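Local coordinates for Iron(III) ABC transporter, periplasmic iron-compound-binding protein (Vibrio cholerae, PDB 5GGY) that probably binds ferric hydroxamate siderophores such as desferrioxamine (Desferal) in the periplasm and hands them to an ABC transporter for iron uptake, at residues P104-Q109 and N179-Y184; V115-F120 and M262-S267; Q60-R65 and L70-A75; D25-V30 and P41-Y46; Q152-D157 and S274-A279. All blocks are in the same frame, centred on the assembly; numbering follows the deposited sequence.

Contact 1: P104-Q109 and N179-Y184; sequences PNFSEQ and NSTPQY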
# COMPACT_ATOMS: atom_id res chain seq x y z
N PRO A 104 -7.74 -17.58 5.01
CA PRO A 104 -8.86 -17.57 4.08
C PRO A 104 -9.09 -16.20 3.42
O PRO A 104 -8.71 -15.17 3.98
CB PRO A 104 -10.05 -17.94 4.97
CG PRO A 104 -9.69 -17.40 6.30
CD PRO A 104 -8.19 -17.57 6.42
N ASN A 105 -9.71 -16.22 2.25
CA ASN A 105 -10.01 -15.00 1.52
C ASN A 105 -11.22 -15.21 0.60
O ASN A 105 -11.77 -16.31 0.53
CB ASN A 105 -8.80 -14.55 0.70
CG ASN A 105 -8.88 -13.09 0.28
OD1 ASN A 105 -9.92 -12.45 0.42
ND2 ASN A 105 -7.78 -12.56 -0.25
N PHE A 106 -11.63 -14.14 -0.08
CA PHE A 106 -12.68 -14.18 -1.09
C PHE A 106 -14.01 -14.66 -0.52
O PHE A 106 -14.82 -15.27 -1.22
CB PHE A 106 -12.25 -15.06 -2.26
CG PHE A 106 -10.94 -14.65 -2.87
CD1 PHE A 106 -10.90 -13.61 -3.79
CD2 PHE A 106 -9.76 -15.28 -2.52
CE1 PHE A 106 -9.70 -13.22 -4.35
CE2 PHE A 106 -8.56 -14.88 -3.08
CZ PHE A 106 -8.53 -13.85 -3.99
N SER A 107 -14.24 -14.38 0.76
CA SER A 107 -15.53 -14.66 1.36
C SER A 107 -16.48 -13.51 1.04
O SER A 107 -16.06 -12.48 0.52
CB SER A 107 -15.41 -14.85 2.87
OG SER A 107 -15.87 -13.71 3.57
N GLU A 108 -17.76 -13.71 1.34
CA GLU A 108 -18.80 -12.73 1.08
C GLU A 108 -18.49 -11.36 1.70
O GLU A 108 -18.74 -10.32 1.09
CB GLU A 108 -20.14 -13.25 1.61
CG GLU A 108 -20.03 -14.18 2.81
CD GLU A 108 -19.68 -15.61 2.43
OE1 GLU A 108 -19.93 -15.99 1.26
OE2 GLU A 108 -19.14 -16.35 3.28
N GLN A 109 -17.92 -11.39 2.90
CA GLN A 109 -17.66 -10.17 3.65
C GLN A 109 -16.21 -9.71 3.57
O GLN A 109 -15.85 -8.68 4.13
CB GLN A 109 -18.07 -10.37 5.11
CG GLN A 109 -17.52 -11.64 5.74
CD GLN A 109 -18.26 -12.03 7.00
OE1 GLN A 109 -19.21 -12.82 6.95
NE2 GLN A 109 -17.84 -11.48 8.13
N ASN A 179 -16.22 -6.31 -4.00
CA ASN A 179 -15.21 -6.85 -3.09
C ASN A 179 -14.17 -7.71 -3.81
O ASN A 179 -13.36 -8.37 -3.16
CB ASN A 179 -15.89 -7.68 -2.00
CG ASN A 179 -16.66 -8.85 -2.55
OD1 ASN A 179 -17.12 -8.83 -3.69
ND2 ASN A 179 -16.81 -9.90 -1.74
N SER A 180 -14.19 -7.69 -5.13
CA SER A 180 -13.25 -8.49 -5.92
C SER A 180 -11.91 -7.78 -6.08
O SER A 180 -11.79 -6.59 -5.78
CB SER A 180 -13.84 -8.82 -7.29
OG SER A 180 -14.02 -7.65 -8.06
N THR A 181 -10.92 -8.52 -6.56
CA THR A 181 -9.60 -7.95 -6.83
C THR A 181 -9.53 -7.14 -8.14
O THR A 181 -8.78 -6.16 -8.20
CB THR A 181 -8.51 -9.04 -6.86
OG1 THR A 181 -8.88 -10.10 -7.75
CG2 THR A 181 -8.30 -9.61 -5.46
N PRO A 182 -10.29 -7.52 -9.19
CA PRO A 182 -10.24 -6.62 -10.35
C PRO A 182 -10.90 -5.27 -10.07
O PRO A 182 -10.47 -4.25 -10.62
CB PRO A 182 -11.02 -7.39 -11.42
CG PRO A 182 -10.92 -8.81 -11.02
CD PRO A 182 -10.97 -8.79 -9.53
N GLN A 183 -11.92 -5.26 -9.23
CA GLN A 183 -12.58 -4.02 -8.82
C GLN A 183 -11.58 -3.08 -8.14
O GLN A 183 -11.56 -1.88 -8.41
CB GLN A 183 -13.76 -4.31 -7.89
CG GLN A 183 -14.37 -3.07 -7.25
CD GLN A 183 -15.12 -2.20 -8.23
OE1 GLN A 183 -15.39 -2.60 -9.37
NE2 GLN A 183 -15.48 -0.99 -7.80
N TYR A 184 -10.77 -3.65 -7.26
CA TYR A 184 -9.72 -2.91 -6.57
C TYR A 184 -8.73 -2.35 -7.58
O TYR A 184 -8.28 -1.21 -7.47
CB TYR A 184 -9.02 -3.82 -5.56
CG TYR A 184 -7.70 -3.28 -5.02
CD1 TYR A 184 -6.49 -3.57 -5.65
CD2 TYR A 184 -7.67 -2.52 -3.86
CE1 TYR A 184 -5.30 -3.09 -5.16
CE2 TYR A 184 -6.48 -2.04 -3.36
CZ TYR A 184 -5.29 -2.33 -4.01
OH TYR A 184 -4.10 -1.85 -3.51
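Phe-106 meets Thr-181 at the first turn of helix 181-188, where the loop after strand 100-102 approaches the half of the fold that holds the six-stranded mixed sheet. This is the packed side of the contact. CE1 of the Phe-106 ring lies 4.0 Å from CG2 of Thr-181, and the two side chains cross at about a right angle. The Thr-181 methyl is anti to its own carbonyl carbon, beside the backbone N, which turns it to the ring. Ala-112 of helix 112-126 touches both residues. Within the loop, CG of Asn-105 lies over one face of the same ring, toward the rim.

The other side is looser. The side chains of Ser-107 and Glu-108 set out away from residues 179-184, and Glu-108 is exposed and poorly ordered. Here Asn-179 ND2 faces the backbone of the loop, 3.5 Å from Ser-107 O. The Asn-179 amide is held by other residues: OD1 bonds to Thr-177 OG1, and ND2 bonds to the carbonyls of Asp-110 and Lys-200. Next in the chain, Ser-180 is the N-cap of the helix. Its OG accepts a weak capping bond from Gln-183 N at 3.4 Å.

Contact 2: V115-F120 and M262-S267; sequences VAISHF and MSLRYS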
# COMPACT_ATOMS: atom_id res chain seq x y z
N VAL A 115 -7.37 -8.17 1.86
CA VAL A 115 -7.05 -9.40 2.58
C VAL A 115 -5.82 -10.06 1.99
O VAL A 115 -4.97 -10.59 2.71
CB VAL A 115 -8.24 -10.38 2.56
CG1 VAL A 115 -7.87 -11.68 3.26
CG2 VAL A 115 -9.45 -9.76 3.22
N ALA A 116 -5.71 -10.01 0.66
CA ALA A 116 -4.55 -10.54 -0.04
C ALA A 116 -3.28 -9.81 0.36
O ALA A 116 -2.23 -10.42 0.54
CB ALA A 116 -4.75 -10.46 -1.55
N ILE A 117 -3.39 -8.49 0.48
CA ILE A 117 -2.27 -7.66 0.91
C ILE A 117 -1.90 -7.94 2.36
O ILE A 117 -0.72 -8.03 2.71
CB ILE A 117 -2.61 -6.15 0.77
CG1 ILE A 117 -2.70 -5.77 -0.71
CG2 ILE A 117 -1.57 -5.30 1.47
CD1 ILE A 117 -3.06 -4.32 -0.94
N SER A 118 -2.91 -8.11 3.20
CA SER A 118 -2.69 -8.38 4.61
C SER A 118 -2.05 -9.75 4.82
O SER A 118 -1.15 -9.90 5.64
CB SER A 118 -4.01 -8.30 5.38
OG SER A 118 -3.79 -8.48 6.77
N HIS A 119 -2.51 -10.74 4.07
CA HIS A 119 -1.95 -12.09 4.14
C HIS A 119 -0.50 -12.10 3.67
O HIS A 119 0.34 -12.81 4.22
CB HIS A 119 -2.78 -13.07 3.32
CG HIS A 119 -4.10 -13.42 3.94
ND1 HIS A 119 -4.48 -12.95 5.17
CD2 HIS A 119 -5.11 -14.21 3.50
CE1 HIS A 119 -5.68 -13.42 5.47
NE2 HIS A 119 -6.08 -14.19 4.47
N PHE A 120 -0.22 -11.30 2.64
CA PHE A 120 1.12 -11.19 2.09
C PHE A 120 2.10 -10.68 3.14
O PHE A 120 3.24 -11.12 3.21
CB PHE A 120 1.10 -10.26 0.88
CG PHE A 120 2.42 -10.14 0.17
CD1 PHE A 120 2.97 -11.22 -0.51
CD2 PHE A 120 3.09 -8.92 0.13
CE1 PHE A 120 4.17 -11.09 -1.18
CE2 PHE A 120 4.29 -8.79 -0.53
CZ PHE A 120 4.83 -9.87 -1.19
N MET A 262 0.48 -9.66 -5.31
CA MET A 262 1.13 -9.28 -6.56
C MET A 262 0.26 -9.54 -7.78
O MET A 262 0.54 -9.04 -8.87
CB MET A 262 2.47 -10.01 -6.70
CG MET A 262 3.55 -9.52 -5.73
SD MET A 262 3.95 -7.77 -5.90
CE MET A 262 3.11 -7.09 -4.47
N SER A 263 -0.81 -10.32 -7.60
CA SER A 263 -1.78 -10.53 -8.66
C SER A 263 -2.51 -9.23 -8.96
O SER A 263 -3.05 -9.05 -10.05
CB SER A 263 -2.79 -11.63 -8.28
OG SER A 263 -3.67 -11.17 -7.27
N LEU A 264 -2.53 -8.33 -7.99
CA LEU A 264 -3.11 -7.01 -8.16
C LEU A 264 -2.28 -6.19 -9.14
O LEU A 264 -2.81 -5.46 -9.98
CB LEU A 264 -3.21 -6.28 -6.81
CG LEU A 264 -3.94 -7.04 -5.70
CD1 LEU A 264 -3.83 -6.29 -4.38
CD2 LEU A 264 -5.40 -7.27 -6.06
N ARG A 265 -0.96 -6.32 -9.02
CA ARG A 265 -0.03 -5.63 -9.92
C ARG A 265 -0.13 -6.19 -11.34
O ARG A 265 -0.15 -5.44 -12.31
CB ARG A 265 1.41 -5.75 -9.42
CG ARG A 265 2.44 -5.07 -10.31
CD ARG A 265 3.84 -5.63 -10.10
NE ARG A 265 4.78 -5.14 -11.11
CZ ARG A 265 5.69 -4.20 -10.90
NH1 ARG A 265 5.80 -3.63 -9.70
NH2 ARG A 265 6.49 -3.82 -11.88
N TYR A 266 -0.17 -7.52 -11.44
CA TYR A 266 -0.26 -8.19 -12.73
C TYR A 266 -1.58 -7.86 -13.43
O TYR A 266 -1.61 -7.60 -14.63
CB TYR A 266 -0.12 -9.70 -12.56
CG TYR A 266 1.17 -10.13 -11.91
CD1 TYR A 266 1.20 -11.17 -10.99
CD2 TYR A 266 2.37 -9.50 -12.22
CE1 TYR A 266 2.38 -11.57 -10.39
CE2 TYR A 266 3.56 -9.89 -11.63
CZ TYR A 266 3.55 -10.93 -10.71
OH TYR A 266 4.73 -11.32 -10.13
N SER A 267 -2.66 -7.89 -12.66
CA SER A 267 -3.98 -7.54 -13.19
C SER A 267 -3.98 -6.12 -13.74
O SER A 267 -4.48 -5.86 -14.83
CB SER A 267 -5.06 -7.69 -12.12
OG SER A 267 -5.15 -9.03 -11.65
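Helix 112-126 and helix 262-276 pack together in the buried layer of helices in the middle of the chain, beside the long helix 130-154, and the contact between residues 115-120 and 262-267 is apolar. Ile-117 and Leu-264 form one half. CD1 of Leu-264 touches Ile-117 along its longer branch, 3.9 Å from CG1 and 4.0 Å from CD1. The two side chains cross at about a right angle. That branch of Ile-117 is extended (chi2 178°), which carries CD1 out to the leucine methyl.

Phe-120, one turn further along helix 112-126, forms the other half. Its ring is sent to the facing helix with CG anti to the backbone N (chi1 -176°). CE2 of the ring comes within 4.5 Å of the terminal methyl CE of Met-262, a looser touch than the first. Tyr-184 of helix 181-188 touches both Ile-117 and Leu-264, while Met-140 of helix 130-154 packs on Met-262.

Within helix 262-276 there is also a polar bond. Ser-267 OG donates to Ser-263 O at 2.6 Å, and Ser-267 N reaches the same oxygen from the opposite face of its plane. The carbonyl therefore has two donors. Between the two segments, by contrast, the touch is made by methyls and a ring. It is consistent with hydrophobic burial, and its geometry is set by shape rather than by hydrogen bonds.

Contact 3: Q60-R65 and L70-A75; sequences QDIGTR and LEKIAA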
# COMPACT_ATOMS: atom_id res chain seq x y z
N GLN A 60 6.90 -30.05 -6.16
CA GLN A 60 6.11 -31.22 -6.52
C GLN A 60 4.62 -30.93 -6.48
O GLN A 60 4.16 -30.12 -5.67
CB GLN A 60 6.43 -32.41 -5.61
CG GLN A 60 7.83 -32.95 -5.74
CD GLN A 60 7.88 -34.45 -5.59
OE1 GLN A 60 7.11 -35.18 -6.21
NE2 GLN A 60 8.79 -34.94 -4.75
N ASP A 61 3.87 -31.59 -7.36
CA ASP A 61 2.42 -31.46 -7.39
C ASP A 61 1.80 -32.41 -6.37
O ASP A 61 2.03 -33.62 -6.42
CB ASP A 61 1.89 -31.74 -8.80
CG ASP A 61 0.45 -31.29 -8.98
OD1 ASP A 61 -0.40 -31.62 -8.12
OD2 ASP A 61 0.17 -30.60 -9.98
N ILE A 62 1.00 -31.86 -5.46
CA ILE A 62 0.42 -32.65 -4.38
C ILE A 62 -1.08 -32.87 -4.55
O ILE A 62 -1.78 -33.18 -3.58
CB ILE A 62 0.68 -31.99 -3.00
CG1 ILE A 62 0.48 -30.48 -3.07
CG2 ILE A 62 2.09 -32.30 -2.52
CD1 ILE A 62 -0.94 -30.02 -2.81
N GLY A 63 -1.57 -32.71 -5.77
CA GLY A 63 -2.98 -32.94 -6.06
C GLY A 63 -3.74 -31.67 -6.38
O GLY A 63 -3.14 -30.66 -6.75
N THR A 64 -5.06 -31.72 -6.24
CA THR A 64 -5.89 -30.55 -6.53
C THR A 64 -6.15 -29.74 -5.27
O THR A 64 -5.97 -30.22 -4.15
CB THR A 64 -7.24 -30.96 -7.16
OG1 THR A 64 -8.01 -31.72 -6.22
CG2 THR A 64 -7.01 -31.80 -8.41
N ARG A 65 -6.59 -28.50 -5.46
CA ARG A 65 -6.83 -27.57 -4.35
C ARG A 65 -7.96 -28.04 -3.43
O ARG A 65 -7.95 -27.77 -2.23
CB ARG A 65 -7.15 -26.18 -4.89
CG ARG A 65 -6.01 -25.53 -5.66
CD ARG A 65 -6.51 -24.43 -6.58
NE ARG A 65 -7.24 -24.97 -7.73
CZ ARG A 65 -7.87 -24.23 -8.63
NH1 ARG A 65 -7.88 -22.91 -8.52
NH2 ARG A 65 -8.51 -24.81 -9.64
N LEU A 70 -2.97 -36.37 0.56
CA LEU A 70 -2.43 -36.27 1.92
C LEU A 70 -1.18 -37.12 2.12
O LEU A 70 -0.27 -36.72 2.85
CB LEU A 70 -3.50 -36.69 2.94
CG LEU A 70 -4.67 -35.73 3.15
CD1 LEU A 70 -5.73 -36.38 4.02
CD2 LEU A 70 -4.19 -34.43 3.79
N GLU A 71 -1.13 -38.28 1.48
CA GLU A 71 0.01 -39.18 1.60
C GLU A 71 1.27 -38.57 1.01
O GLU A 71 2.36 -38.71 1.56
CB GLU A 71 -0.29 -40.52 0.93
CG GLU A 71 -1.16 -41.46 1.76
CD GLU A 71 -2.56 -40.93 1.97
OE1 GLU A 71 -3.08 -40.25 1.06
OE2 GLU A 71 -3.14 -41.20 3.04
N LYS A 72 1.12 -37.88 -0.12
CA LYS A 72 2.26 -37.23 -0.77
C LYS A 72 2.71 -36.02 0.03
O LYS A 72 3.90 -35.74 0.13
CB LYS A 72 1.90 -36.82 -2.20
CG LYS A 72 3.10 -36.45 -3.05
CD LYS A 72 2.70 -36.30 -4.51
CE LYS A 72 3.91 -36.08 -5.40
NZ LYS A 72 3.52 -35.99 -6.84
N ILE A 73 1.74 -35.30 0.61
CA ILE A 73 2.04 -34.17 1.47
C ILE A 73 2.87 -34.61 2.67
O ILE A 73 3.88 -34.00 3.01
CB ILE A 73 0.76 -33.47 1.96
CG1 ILE A 73 -0.05 -32.92 0.78
CG2 ILE A 73 1.09 -32.35 2.93
CD1 ILE A 73 -1.37 -32.29 1.17
N ALA A 74 2.45 -35.70 3.30
CA ALA A 74 3.16 -36.26 4.45
C ALA A 74 4.54 -36.76 4.05
O ALA A 74 5.51 -36.59 4.79
CB ALA A 74 2.35 -37.38 5.08
N ALA A 75 4.63 -37.38 2.87
CA ALA A 75 5.89 -37.91 2.37
C ALA A 75 6.91 -36.81 2.12
O ALA A 75 8.12 -37.06 2.15
CB ALA A 75 5.65 -38.70 1.09
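Lys-72 and Ile-73 of helix 70-75 pack back on strand 60-61 and the turn that follows it. The pair is a short strand-loop-helix unit at the edge of the fold, with four residues between the segments. Leu-70, at the start of the helix, points away from the strand and packs on Thr-93 and Leu-94 of helix 91-95.

Lys-72 comes next and carries the polar part. Its chain leaves with CG anti to the backbone N (chi1 -166°) and stays extended beyond CG; this length brings NZ across to the strand. NZ donates to the backbone O of Asp-61 at 2.8 Å, in the carbonyl plane, with a C=O...N angle of 158°. Gln-60 crosses the lysine at about a right angle, and its OE1 lies 3.4 Å from Lys-72 CE. Further back along the lysine, CG is 4.3 Å from CG2 of Ile-62.

Ile-73 supplies the buried part. Its CG1 is equally close, at 4.0 Å, to CB and CG2 of Ile-62. Leu-76, just past the helix, also touches Ile-62.

The Asp-61 carboxylate is used elsewhere, well away from the lysine amine. OD2 accepts from Leu-43 N. OD1 closes an Asx turn by accepting from Gly-63 N at 2.8 Å, met nearly along the C-O axis.

Contact 4: D25-V30 and P41-Y46; sequences DLLEQV and PELSSY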
# COMPACT_ATOMS: atom_id res chain seq x y z
N ASP A 25 -3.44 -18.88 -4.69
CA ASP A 25 -3.20 -17.54 -4.16
C ASP A 25 -2.03 -17.58 -3.18
O ASP A 25 -1.13 -16.75 -3.24
CB ASP A 25 -4.46 -16.97 -3.50
CG ASP A 25 -4.96 -17.83 -2.35
OD1 ASP A 25 -4.63 -19.03 -2.31
OD2 ASP A 25 -5.69 -17.30 -1.49
N LEU A 26 -2.05 -18.58 -2.30
CA LEU A 26 -0.98 -18.79 -1.34
C LEU A 26 0.31 -19.20 -2.03
O LEU A 26 1.41 -18.83 -1.59
CB LEU A 26 -1.37 -19.86 -0.32
CG LEU A 26 -2.50 -19.49 0.64
CD1 LEU A 26 -2.82 -20.65 1.58
CD2 LEU A 26 -2.15 -18.23 1.42
N LEU A 27 0.18 -19.96 -3.11
CA LEU A 27 1.34 -20.35 -3.91
C LEU A 27 2.02 -19.12 -4.48
O LEU A 27 3.24 -19.03 -4.49
CB LEU A 27 0.92 -21.30 -5.04
CG LEU A 27 2.03 -21.74 -5.99
CD1 LEU A 27 3.22 -22.32 -5.24
CD2 LEU A 27 1.50 -22.75 -7.00
N GLU A 28 1.21 -18.17 -4.95
CA GLU A 28 1.73 -16.91 -5.46
C GLU A 28 2.43 -16.12 -4.36
O GLU A 28 3.53 -15.61 -4.56
CB GLU A 28 0.60 -16.07 -6.06
CG GLU A 28 0.97 -14.60 -6.28
CD GLU A 28 -0.24 -13.73 -6.53
OE1 GLU A 28 -0.19 -12.53 -6.19
OE2 GLU A 28 -1.25 -14.24 -7.07
N GLN A 29 1.79 -16.04 -3.19
CA GLN A 29 2.31 -15.27 -2.06
C GLN A 29 3.71 -15.71 -1.64
O GLN A 29 4.60 -14.88 -1.51
CB GLN A 29 1.36 -15.39 -0.86
CG GLN A 29 -0.05 -14.87 -1.09
CD GLN A 29 -0.15 -13.35 -1.12
OE1 GLN A 29 0.59 -12.68 -1.84
NE2 GLN A 29 -1.06 -12.80 -0.32
N VAL A 30 3.90 -17.01 -1.44
CA VAL A 30 5.19 -17.51 -0.97
C VAL A 30 6.28 -17.37 -2.03
O VAL A 30 7.44 -17.12 -1.71
CB VAL A 30 5.11 -18.99 -0.52
CG1 VAL A 30 4.33 -19.11 0.78
CG2 VAL A 30 4.50 -19.86 -1.61
N PRO A 41 -0.47 -27.27 -5.48
CA PRO A 41 -1.51 -27.99 -6.22
C PRO A 41 -1.64 -27.59 -7.69
O PRO A 41 -1.39 -26.43 -8.04
CB PRO A 41 -2.78 -27.60 -5.46
CG PRO A 41 -2.51 -26.20 -5.01
CD PRO A 41 -1.01 -26.11 -4.76
N GLU A 42 -2.02 -28.55 -8.53
CA GLU A 42 -2.36 -28.33 -9.94
C GLU A 42 -1.38 -27.42 -10.69
O GLU A 42 -1.77 -26.39 -11.24
CB GLU A 42 -3.77 -27.75 -10.05
CG GLU A 42 -4.85 -28.64 -9.44
CD GLU A 42 -6.22 -27.99 -9.43
OE1 GLU A 42 -6.71 -27.65 -8.33
OE2 GLU A 42 -6.80 -27.82 -10.52
N LEU A 43 -0.12 -27.81 -10.72
CA LEU A 43 0.93 -26.98 -11.29
C LEU A 43 0.80 -26.78 -12.80
O LEU A 43 1.11 -25.70 -13.31
CB LEU A 43 2.31 -27.56 -10.97
CG LEU A 43 2.67 -27.56 -9.48
CD1 LEU A 43 4.13 -27.91 -9.27
CD2 LEU A 43 2.34 -26.21 -8.87
N SER A 44 0.37 -27.81 -13.52
CA SER A 44 0.24 -27.70 -14.97
C SER A 44 -0.94 -26.81 -15.34
O SER A 44 -0.94 -26.16 -16.38
CB SER A 44 0.09 -29.08 -15.61
OG SER A 44 -1.07 -29.73 -15.14
N SER A 45 -1.94 -26.78 -14.47
CA SER A 45 -3.11 -25.91 -14.65
C SER A 45 -2.79 -24.49 -14.21
O SER A 45 -3.35 -23.53 -14.72
CB SER A 45 -4.31 -26.45 -13.88
OG SER A 45 -5.34 -26.81 -14.76
N TYR A 46 -1.87 -24.39 -13.26
CA TYR A 46 -1.37 -23.10 -12.79
C TYR A 46 -0.73 -22.33 -13.94
O TYR A 46 -0.89 -21.11 -14.04
CB TYR A 46 -0.35 -23.32 -11.66
CG TYR A 46 0.27 -22.05 -11.10
CD1 TYR A 46 -0.22 -21.48 -9.93
CD2 TYR A 46 1.35 -21.44 -11.73
CE1 TYR A 46 0.35 -20.33 -9.41
CE2 TYR A 46 1.92 -20.29 -11.21
CZ TYR A 46 1.42 -19.74 -10.05
OH TYR A 46 1.99 -18.60 -9.54
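Leu-27 of helix 24-32 packs on Leu-43 and Tyr-46 in the first turn of helix 43-49, joining two helices that follow one another early in the chain. The apolar contacts centre on one methyl. CD2 of Leu-27 lies 3.6 Å from both CD1 and CE1 of the Tyr-46 ring, and its approach to the ring is slanting. The same methyl is 4.0 Å from CD2 of Leu-43. Both Leu-27 (chi1 178°) and Tyr-46 (chi1 179°) have CG anti to the backbone N, which sends the two side chains across to each other. The far end of the tyrosine packs loosely on the helix backbone, with OH 4.4 Å from CA of Glu-28. Pro-37 and Val-21 also touch Leu-27.

There is one aromatic contact. Trp-24, at the start of the same helix as Leu-27, meets the Tyr-46 ring edge-to-face.

The polar groups mostly turn to other parts of the fold. Tyr-46 OH is hydrogen-bonded to the carbonyl of Pro-53. The Glu-28 carboxylate turns to another loop, where OE2 accepts from Gly-260 N.

The buried tyrosine thus combines two kinds of hold. Its ring carbons pack on leucine, while its hydroxyl has a backbone partner. The bond to Pro-53 satisfies the buried hydroxyl and fixes where the end of the side chain lies. Between residues 25-30 and 41-46 the touch itself is apolar.

Contact 5: Q152-D157 and S274-A279; sequences QHAFGD and SLLAVA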
# COMPACT_ATOMS: atom_id res chain seq x y z
N GLN A 152 -4.79 7.96 -18.61
CA GLN A 152 -5.28 9.33 -18.72
C GLN A 152 -4.44 10.16 -19.69
O GLN A 152 -4.63 11.37 -19.81
CB GLN A 152 -5.33 10.00 -17.35
CG GLN A 152 -4.00 10.07 -16.63
CD GLN A 152 -4.14 10.38 -15.15
OE1 GLN A 152 -5.25 10.55 -14.65
NE2 GLN A 152 -3.02 10.44 -14.44
N HIS A 153 -3.50 9.50 -20.37
CA HIS A 153 -2.77 10.12 -21.46
C HIS A 153 -3.37 9.67 -22.79
O HIS A 153 -3.40 10.42 -23.76
CB HIS A 153 -1.28 9.76 -21.40
CG HIS A 153 -0.40 10.90 -20.99
ND1 HIS A 153 -0.25 11.30 -19.67
CD2 HIS A 153 0.39 11.72 -21.72
CE1 HIS A 153 0.59 12.32 -19.62
NE2 HIS A 153 0.99 12.60 -20.84
N ALA A 154 -3.85 8.43 -22.80
CA ALA A 154 -4.46 7.85 -23.99
C ALA A 154 -5.97 8.06 -24.01
O ALA A 154 -6.59 8.07 -25.07
CB ALA A 154 -4.14 6.37 -24.07
N PHE A 155 -6.56 8.22 -22.83
CA PHE A 155 -8.00 8.45 -22.72
C PHE A 155 -8.29 9.89 -22.31
O PHE A 155 -9.40 10.39 -22.51
CB PHE A 155 -8.63 7.49 -21.71
CG PHE A 155 -8.82 6.09 -22.22
CD1 PHE A 155 -9.92 5.77 -23.01
CD2 PHE A 155 -7.92 5.09 -21.91
CE1 PHE A 155 -10.11 4.49 -23.48
CE2 PHE A 155 -8.10 3.80 -22.38
CZ PHE A 155 -9.20 3.50 -23.17
N GLY A 156 -7.30 10.54 -21.73
CA GLY A 156 -7.50 11.85 -21.12
C GLY A 156 -8.37 11.71 -19.89
O GLY A 156 -8.64 10.60 -19.43
N ASP A 157 -8.79 12.84 -19.33
CA ASP A 157 -9.72 12.84 -18.21
C ASP A 157 -11.09 13.28 -18.71
O ASP A 157 -11.19 14.23 -19.49
CB ASP A 157 -9.22 13.77 -17.09
CG ASP A 157 -7.71 13.75 -16.94
OD1 ASP A 157 -7.17 14.67 -16.29
OD2 ASP A 157 -7.06 12.83 -17.47
N SER A 274 -4.63 -4.20 -22.20
CA SER A 274 -5.81 -4.49 -23.02
C SER A 274 -6.67 -3.25 -23.23
O SER A 274 -7.40 -3.15 -24.21
CB SER A 274 -6.65 -5.60 -22.38
OG SER A 274 -6.20 -6.87 -22.79
N LEU A 275 -6.57 -2.30 -22.30
CA LEU A 275 -7.39 -1.10 -22.35
C LEU A 275 -6.71 0.01 -23.14
O LEU A 275 -7.37 0.89 -23.70
CB LEU A 275 -7.72 -0.62 -20.93
CG LEU A 275 -8.98 0.23 -20.80
CD1 LEU A 275 -10.18 -0.52 -21.33
CD2 LEU A 275 -9.19 0.64 -19.35
N LEU A 276 -5.38 -0.03 -23.20
CA LEU A 276 -4.62 0.90 -24.03
C LEU A 276 -4.82 0.56 -25.50
O LEU A 276 -4.90 1.44 -26.35
CB LEU A 276 -3.14 0.89 -23.67
CG LEU A 276 -2.75 1.64 -22.40
CD1 LEU A 276 -1.26 1.58 -22.15
CD2 LEU A 276 -3.23 3.09 -22.47
N ALA A 277 -4.91 -0.73 -25.79
CA ALA A 277 -5.40 -1.16 -27.09
C ALA A 277 -6.90 -0.88 -27.10
O ALA A 277 -7.48 -0.66 -26.05
CB ALA A 277 -5.11 -2.63 -27.34
N VAL A 278 -7.50 -0.87 -28.29
CA VAL A 278 -8.91 -0.51 -28.51
C VAL A 278 -9.29 0.86 -27.92
O VAL A 278 -10.46 1.24 -27.88
CB VAL A 278 -9.89 -1.63 -27.98
CG1 VAL A 278 -9.31 -3.02 -28.21
CG2 VAL A 278 -10.29 -1.43 -26.50
N ALA A 279 -8.28 1.63 -27.51
CA ALA A 279 -8.49 3.01 -27.06
C ALA A 279 -8.64 3.94 -28.27
O ALA A 279 -8.08 3.67 -29.33
CB ALA A 279 -7.33 3.46 -26.18
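Phe-155 pushes its ring against the end of helix 262-276, where the chain leaves the helix through a type II beta turn from Leu-276 to Ala-279. The ring follows the last turn of the long helix 130-154. It is the main bump of this surface contact, and Leu-275 and Ala-279 form the hollow that takes its outer end. CB of Ala-279 sits 3.5 Å from CZ of Phe-155. CG of Leu-275 lies 4.0 Å from CE2 of the same ring. Phe-155 has CG anti to its carbonyl carbon (chi1 -77°), which directs the ring to the turn. Tyr-219 of strand 219-223 meets the same ring edge-to-face, and Pro-160 and Pro-280 also touch it.

A smaller methyl-to-methyl touch lies beside it. The Leu-276 side chain starts away from residues 152-157 but bends back, and its CD2 reaches CB of Ala-154 at 3.8 Å. At the rim of the phenylalanine, the backbone O of Leu-275 lies near the ring plane, 3.2 Å from CZ of Phe-155.

In the fold
Contacts 1, 2 and 4 form a connected central group, and contact 3 joins it through contact 4. Contacts 1 and 2 have centres about 11 Å apart and meet where Tyr-184 CE1 packs 3.6 Å from Leu-264 CD1. Contact 2 reaches contact 4 through a probable hydrogen bond from Gln-29 NE2 to Ala-116 O at 2.8 Å. Contacts 3 and 4 are joined by the salt bridge of Arg-65 NE with Glu-42 OE1, also 2.8 Å. Contact 5 stands apart. It shares helix 262-276 with contact 2, but its centre lies about 45 Å from that of contact 3. The siderophore probably binds in the cleft between the two lobes, as in relatives; no ligand marks it in this apo form.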